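Local coordinates for alpha-1,3-glucanase (Paenibacillus glycanilyticus, PDB 6K0P), which hydrolyses alpha-1,3-glucan as a glycoside hydrolase of family 87, at residues P42-S54 with A128-Q140. The protein carries 1 engineered substitution. Residues are numbered along the deposited sequence; the frame is centred on the assembly and turned at random. Where two conformers were deposited one is given.
Sequences PGDYAGEASGRSS and AGLTAYWLYEDAQ. With CA (calcium ion), chain J; GLC (alpha-D-glucopyranose), chain D.
Glu48 reaches across to the backbone of 128-140 and spreads its carboxylate over two successive amides. Glu48 OE1 accepts from Leu135 N at 2.8 Å, nearly straight at 165°, the donor coming somewhat out of the carboxylate plane on the syn side, while the syn lone pair of OE2 takes the N-H of Trp134. Glu48 OE2 also accepts from Gly43 N at 2.7 Å, this donor tilted out of the plane on the anti side, and a water donates to OE1, so both oxygens of this buried acid are satisfied. The chain runs extended beyond CG (chi2 -160°), and this length carries the carboxylate from the loop to the backbone amides of 128-140. Without this carboxylate, as with an alanine here, the N-H groups of Gly43, Trp134 and Leu135 would probably lose their acceptors and the turn of the chain at Trp134 would be less firmly held. That bend joins strands 131-133 and 137-143 in the D1 part of the catalytic domain, beside the parallel beta-helix of its pectate-lyase-like D2 part; 42-54 is the loop whose Ser50 and Ser53 carbonyls bind calcium with Glu23, Glu25 and Asp168. Next to the carboxylate, Leu135 lays CD1 over one face of the Tyr45 ring, a CH-pi contact 3.9 Å from the centroid, the two side chains crossing at about a right angle. The far end of Tyr45 is hydrogen-bonded to Tyr109. Tyr136 stands up into the loop, Tyr136 OH donating to Tyr45 O at 2.5 Å, while small Ala49 packs CB 4.0 Å from Tyr136 CZ. Gly43, at positive phi, passes close to the Tyr133 ring, where a CB would crowd CE2.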
loop_
_atom_site.group_PDB
_atom_site.type_symbol
_atom_site.label_atom_id
_atom_site.label_comp_id
_atom_site.label_asym_id
_atom_site.label_seq_id
_atom_site.Cartn_x
_atom_site.Cartn_y
_atom_site.Cartn_z
ATOM N N PRO A 42 -7.399 3.855 14.684
ATOM C CA PRO A 42 -6.814 2.520 14.531
ATOM C C PRO A 42 -7.380 1.600 15.601
ATOM O O PRO A 42 -7.785 2.044 16.675
ATOM C CB PRO A 42 -5.307 2.752 14.737
ATOM C CG PRO A 42 -5.115 4.230 14.635
ATOM C CD PRO A 42 -6.402 4.850 15.108
ATOM N N GLY A 43 -7.397 0.304 15.311
ATOM C CA GLY A 43 -7.933 -0.636 16.278
ATOM C C GLY A 43 -9.440 -0.623 16.369
ATOM O O GLY A 43 -10.000 -1.145 17.337
ATOM N N ASP A 44 -10.119 -0.044 15.387
ATOM C CA ASP A 44 -11.566 0.114 15.388
ATOM C C ASP A 44 -12.112 -0.389 14.059
ATOM O O ASP A 44 -11.485 -0.183 13.015
ATOM C CB ASP A 44 -11.879 1.606 15.545
ATOM C CG ASP A 44 -13.343 1.882 15.686
ATOM O OD1 ASP A 44 -14.035 2.060 14.666
ATOM O OD2 ASP A 44 -13.798 1.926 16.850
ATOM N N TYR A 45 -13.276 -1.049 14.087
ATOM C CA TYR A 45 -13.814 -1.620 12.849
ATOM C C TYR A 45 -14.237 -0.565 11.832
ATOM O O TYR A 45 -14.282 -0.867 10.635
ATOM C CB TYR A 45 -14.954 -2.614 13.138
ATOM C CG TYR A 45 -14.460 -3.851 13.859
ATOM C CD1 TYR A 45 -13.687 -4.815 13.205
ATOM C CD2 TYR A 45 -14.732 -4.031 15.205
ATOM C CE1 TYR A 45 -13.210 -5.925 13.884
ATOM C CE2 TYR A 45 -14.263 -5.143 15.893
ATOM C CZ TYR A 45 -13.513 -6.086 15.221
ATOM O OH TYR A 45 -13.049 -7.178 15.925
ATOM N N ALA A 46 -14.570 0.656 12.264
ATOM C CA ALA A 46 -14.801 1.723 11.294
ATOM C C ALA A 46 -13.488 2.369 10.891
ATOM O O ALA A 46 -13.191 2.507 9.694
ATOM C CB ALA A 46 -15.747 2.784 11.870
ATOM N N GLY A 47 -12.679 2.743 11.886
ATOM C CA GLY A 47 -11.446 3.462 11.603
ATOM C C GLY A 47 -10.503 2.724 10.676
ATOM O O GLY A 47 -9.746 3.356 9.936
ATOM N N GLU A 48 -10.534 1.393 10.696
ATOM C CA GLU A 48 -9.642 0.590 9.864
ATOM C C GLU A 48 -10.262 0.161 8.544
ATOM O O GLU A 48 -9.585 -0.492 7.744
ATOM C CB GLU A 48 -9.145 -0.640 10.628
ATOM C CG GLU A 48 -8.232 -0.289 11.802
ATOM C CD GLU A 48 -7.365 -1.450 12.240
ATOM O OE1 GLU A 48 -7.424 -2.521 11.602
ATOM O OE2 GLU A 48 -6.608 -1.285 13.224
ATOM N N ALA A 49 -11.524 0.488 8.308
ATOM C CA ALA A 49 -12.194 0.094 7.080
ATOM C C ALA A 49 -11.858 1.052 5.939
ATOM O O ALA A 49 -11.559 2.231 6.146
ATOM C CB ALA A 49 -13.712 0.096 7.290
ATOM N N SER A 50 -11.884 0.515 4.720
ATOM C CA SER A 50 -11.897 1.361 3.533
ATOM C C SER A 50 -13.103 2.296 3.588
ATOM O O SER A 50 -14.223 1.870 3.872
ATOM C CB SER A 50 -11.980 0.465 2.299
ATOM O OG SER A 50 -11.814 1.213 1.102
ATOM N N GLY A 51 -12.867 3.580 3.335
ATOM C CA GLY A 51 -13.931 4.553 3.490
ATOM C C GLY A 51 -14.289 4.854 4.924
ATOM O O GLY A 51 -15.252 5.588 5.162
ATOM N N ARG A 52 -13.532 4.309 5.881
ATOM C CA ARG A 52 -13.803 4.440 7.310
ATOM C C ARG A 52 -15.179 3.908 7.695
ATOM O O ARG A 52 -15.744 4.322 8.710
ATOM C CB ARG A 52 -13.575 5.861 7.840
ATOM C CG ARG A 52 -12.246 6.452 7.384
ATOM C CD ARG A 52 -11.035 5.695 7.959
ATOM N NE ARG A 52 -9.816 6.343 7.479
ATOM C CZ ARG A 52 -8.675 6.439 8.162
ATOM N NH1 ARG A 52 -8.546 5.898 9.372
ATOM N NH2 ARG A 52 -7.649 7.084 7.620
ATOM N N SER A 53 -15.718 2.966 6.918
ATOM C CA SER A 53 -16.989 2.359 7.284
ATOM C C SER A 53 -17.103 0.958 6.693
ATOM O O SER A 53 -16.473 0.622 5.689
ATOM C CB SER A 53 -18.166 3.234 6.833
ATOM O OG SER A 53 -19.415 2.644 7.171
ATOM N N SER A 54 -17.932 0.150 7.343
ATOM C CA SER A 54 -18.287 -1.185 6.887
ATOM C C SER A 54 -19.743 -1.420 7.243
ATOM O O SER A 54 -20.361 -0.623 7.956
ATOM C CB SER A 54 -17.446 -2.261 7.581
ATOM O OG SER A 54 -16.107 -2.191 7.165
ATOM N N ALA A 128 -2.243 -9.430 28.075
ATOM C CA ALA A 128 -2.708 -8.497 29.092
ATOM C C ALA A 128 -2.445 -7.063 28.662
ATOM O O ALA A 128 -1.311 -6.702 28.332
ATOM C CB ALA A 128 -1.982 -8.789 30.405
ATOM N N GLY A 129 -3.506 -6.258 28.647
ATOM C CA GLY A 129 -3.417 -4.848 28.338
ATOM C C GLY A 129 -3.233 -4.507 26.874
ATOM O O GLY A 129 -3.075 -3.322 26.550
ATOM N N LEU A 130 -3.265 -5.491 25.982
ATOM C CA LEU A 130 -2.993 -5.259 24.568
ATOM C C LEU A 130 -4.289 -5.052 23.799
ATOM O O LEU A 130 -5.300 -5.709 24.066
ATOM C CB LEU A 130 -2.225 -6.438 23.972
ATOM C CG LEU A 130 -0.833 -6.697 24.544
ATOM C CD1 LEU A 130 -0.179 -7.890 23.862
ATOM C CD2 LEU A 130 0.038 -5.454 24.411
ATOM N N THR A 131 -4.249 -4.123 22.845
ATOM C CA THR A 131 -5.352 -3.838 21.942
ATOM C C THR A 131 -5.074 -4.508 20.600
ATOM O O THR A 131 -3.926 -4.558 20.148
ATOM C CB THR A 131 -5.475 -2.320 21.756
ATOM O OG1 THR A 131 -5.810 -1.714 23.008
ATOM C CG2 THR A 131 -6.544 -1.962 20.718
ATOM N N ALA A 132 -6.131 -5.014 19.966
ATOM C CA ALA A 132 -6.029 -5.581 18.624
ATOM C C ALA A 132 -6.111 -4.483 17.570
ATOM O O ALA A 132 -6.993 -3.616 17.627
ATOM C CB ALA A 132 -7.167 -6.570 18.389
ATOM N N TYR A 133 -5.211 -4.547 16.590
ATOM C CA TYR A 133 -5.183 -3.668 15.430
ATOM C C TYR A 133 -5.130 -4.546 14.191
ATOM O O TYR A 133 -5.006 -5.771 14.281
ATOM C CB TYR A 133 -3.939 -2.767 15.467
ATOM C CG TYR A 133 -3.864 -1.874 16.684
ATOM C CD1 TYR A 133 -3.273 -2.317 17.864
ATOM C CD2 TYR A 133 -4.389 -0.589 16.655
ATOM C CE1 TYR A 133 -3.208 -1.485 18.985
ATOM C CE2 TYR A 133 -4.334 0.245 17.772
ATOM C CZ TYR A 133 -3.739 -0.214 18.922
ATOM O OH TYR A 133 -3.684 0.610 20.029
ATOM N N TRP A 134 -5.195 -3.919 13.018
ATOM C CA TRP A 134 -5.082 -4.636 11.742
ATOM C C TRP A 134 -6.147 -5.734 11.647
ATOM O O TRP A 134 -5.855 -6.924 11.485
ATOM C CB TRP A 134 -3.670 -5.197 11.522
ATOM C CG TRP A 134 -2.585 -4.169 11.401
ATOM C CD1 TRP A 134 -2.628 -2.848 11.784
ATOM C CD2 TRP A 134 -1.289 -4.382 10.838
ATOM N NE1 TRP A 134 -1.412 -2.243 11.507
ATOM C CE2 TRP A 134 -0.582 -3.167 10.924
ATOM C CE3 TRP A 134 -0.651 -5.497 10.284
ATOM C CZ2 TRP A 134 0.726 -3.031 10.463
ATOM C CZ3 TRP A 134 0.644 -5.359 9.817
ATOM C CH2 TRP A 134 1.317 -4.132 9.907
ATOM N N LEU A 135 -7.397 -5.295 11.749
ATOM C CA LEU A 135 -8.529 -6.175 12.003
ATOM C C LEU A 135 -9.114 -6.794 10.743
ATOM O O LEU A 135 -9.792 -7.820 10.843
ATOM C CB LEU A 135 -9.633 -5.382 12.706
ATOM C CG LEU A 135 -9.209 -4.648 13.978
ATOM C CD1 LEU A 135 -10.294 -3.662 14.394
ATOM C CD2 LEU A 135 -8.955 -5.655 15.088
ATOM N N TYR A 136 -8.880 -6.193 9.579
ATOM C CA TYR A 136 -9.488 -6.639 8.330
ATOM C C TYR A 136 -8.592 -7.621 7.584
ATOM O O TYR A 136 -7.366 -7.592 7.699
ATOM C CB TYR A 136 -9.830 -5.434 7.438
ATOM C CG TYR A 136 -11.080 -4.750 7.930
ATOM C CD1 TYR A 136 -12.329 -5.188 7.515
ATOM C CD2 TYR A 136 -11.022 -3.721 8.862
ATOM C CE1 TYR A 136 -13.494 -4.618 8.005
ATOM C CE2 TYR A 136 -12.186 -3.130 9.345
ATOM C CZ TYR A 136 -13.415 -3.585 8.910
ATOM O OH TYR A 136 -14.581 -3.020 9.380
ATOM N N GLU A 137 -9.232 -8.513 6.837
ATOM C CA GLU A 137 -8.530 -9.406 5.927
ATOM C C GLU A 137 -9.462 -9.733 4.767
ATOM O O GLU A 137 -10.584 -9.220 4.679
ATOM C CB GLU A 137 -7.993 -10.646 6.650
ATOM C CG GLU A 137 -6.466 -10.673 6.776
ATOM C CD GLU A 137 -5.768 -10.872 5.444
ATOM O OE1 GLU A 137 -4.594 -10.473 5.312
ATOM O OE2 GLU A 137 -6.389 -11.458 4.530
ATOM N N ASP A 138 -8.986 -10.580 3.855
ATOM C CA ASP A 138 -9.652 -10.754 2.572
ATOM C C ASP A 138 -10.017 -12.212 2.336
ATOM O O ASP A 138 -9.311 -13.131 2.769
ATOM C CB ASP A 138 -8.749 -10.329 1.408
ATOM C CG ASP A 138 -8.472 -8.839 1.369
ATOM O OD1 ASP A 138 -9.038 -8.063 2.186
ATOM O OD2 ASP A 138 -7.662 -8.446 0.498
ATOM N N ALA A 139 -11.110 -12.412 1.606
ATOM C CA ALA A 139 -11.492 -13.731 1.115
ATOM C C ALA A 139 -11.673 -13.654 -0.393
ATOM O O ALA A 139 -12.279 -12.707 -0.908
ATOM C CB ALA A 139 -12.802 -14.192 1.763
ATOM N N GLN A 140 -11.152 -14.653 -1.104
ATOM C CA GLN A 140 -11.156 -14.684 -2.563
ATOM C C GLN A 140 -12.043 -15.822 -3.056
ATOM O O GLN A 140 -11.982 -16.937 -2.526
ATOM C CB GLN A 140 -9.733 -14.897 -3.106
ATOM C CG GLN A 140 -8.706 -13.844 -2.675
ATOM C CD GLN A 140 -8.206 -14.029 -1.248
ATOM O OE1 GLN A 140 -8.164 -15.143 -0.729
ATOM N NE2 GLN A 140 -7.851 -12.923 -0.601
HETATM CA CA CA J . -15.930 0.290 3.403
HETATM C C1 GLC D . -6.714 -21.215 -1.626
HETATM C C2 GLC D . -6.601 -20.922 -0.144
HETATM C C3 GLC D . -7.927 -20.711 0.599
HETATM C C4 GLC D . -8.814 -19.861 -0.251
HETATM C C5 GLC D . -9.010 -20.569 -1.559
HETATM C C6 GLC D . -10.024 -19.874 -2.457
HETATM O O1 GLC D . -7.000 -22.521 -1.802
HETATM O O2 GLC D . -5.814 -21.921 0.451
HETATM O O3 GLC D . -7.689 -19.891 1.710
HETATM O O4 GLC D . -10.050 -19.723 0.388
HETATM O O5 GLC D . -7.774 -20.491 -2.205
HETATM O O6 GLC D . -9.699 -18.541 -2.766
HETATM O O HOH W 1 -9.458 -3.416 18.761
HETATM O O HOH W 2 -7.199 -3.357 9.041
#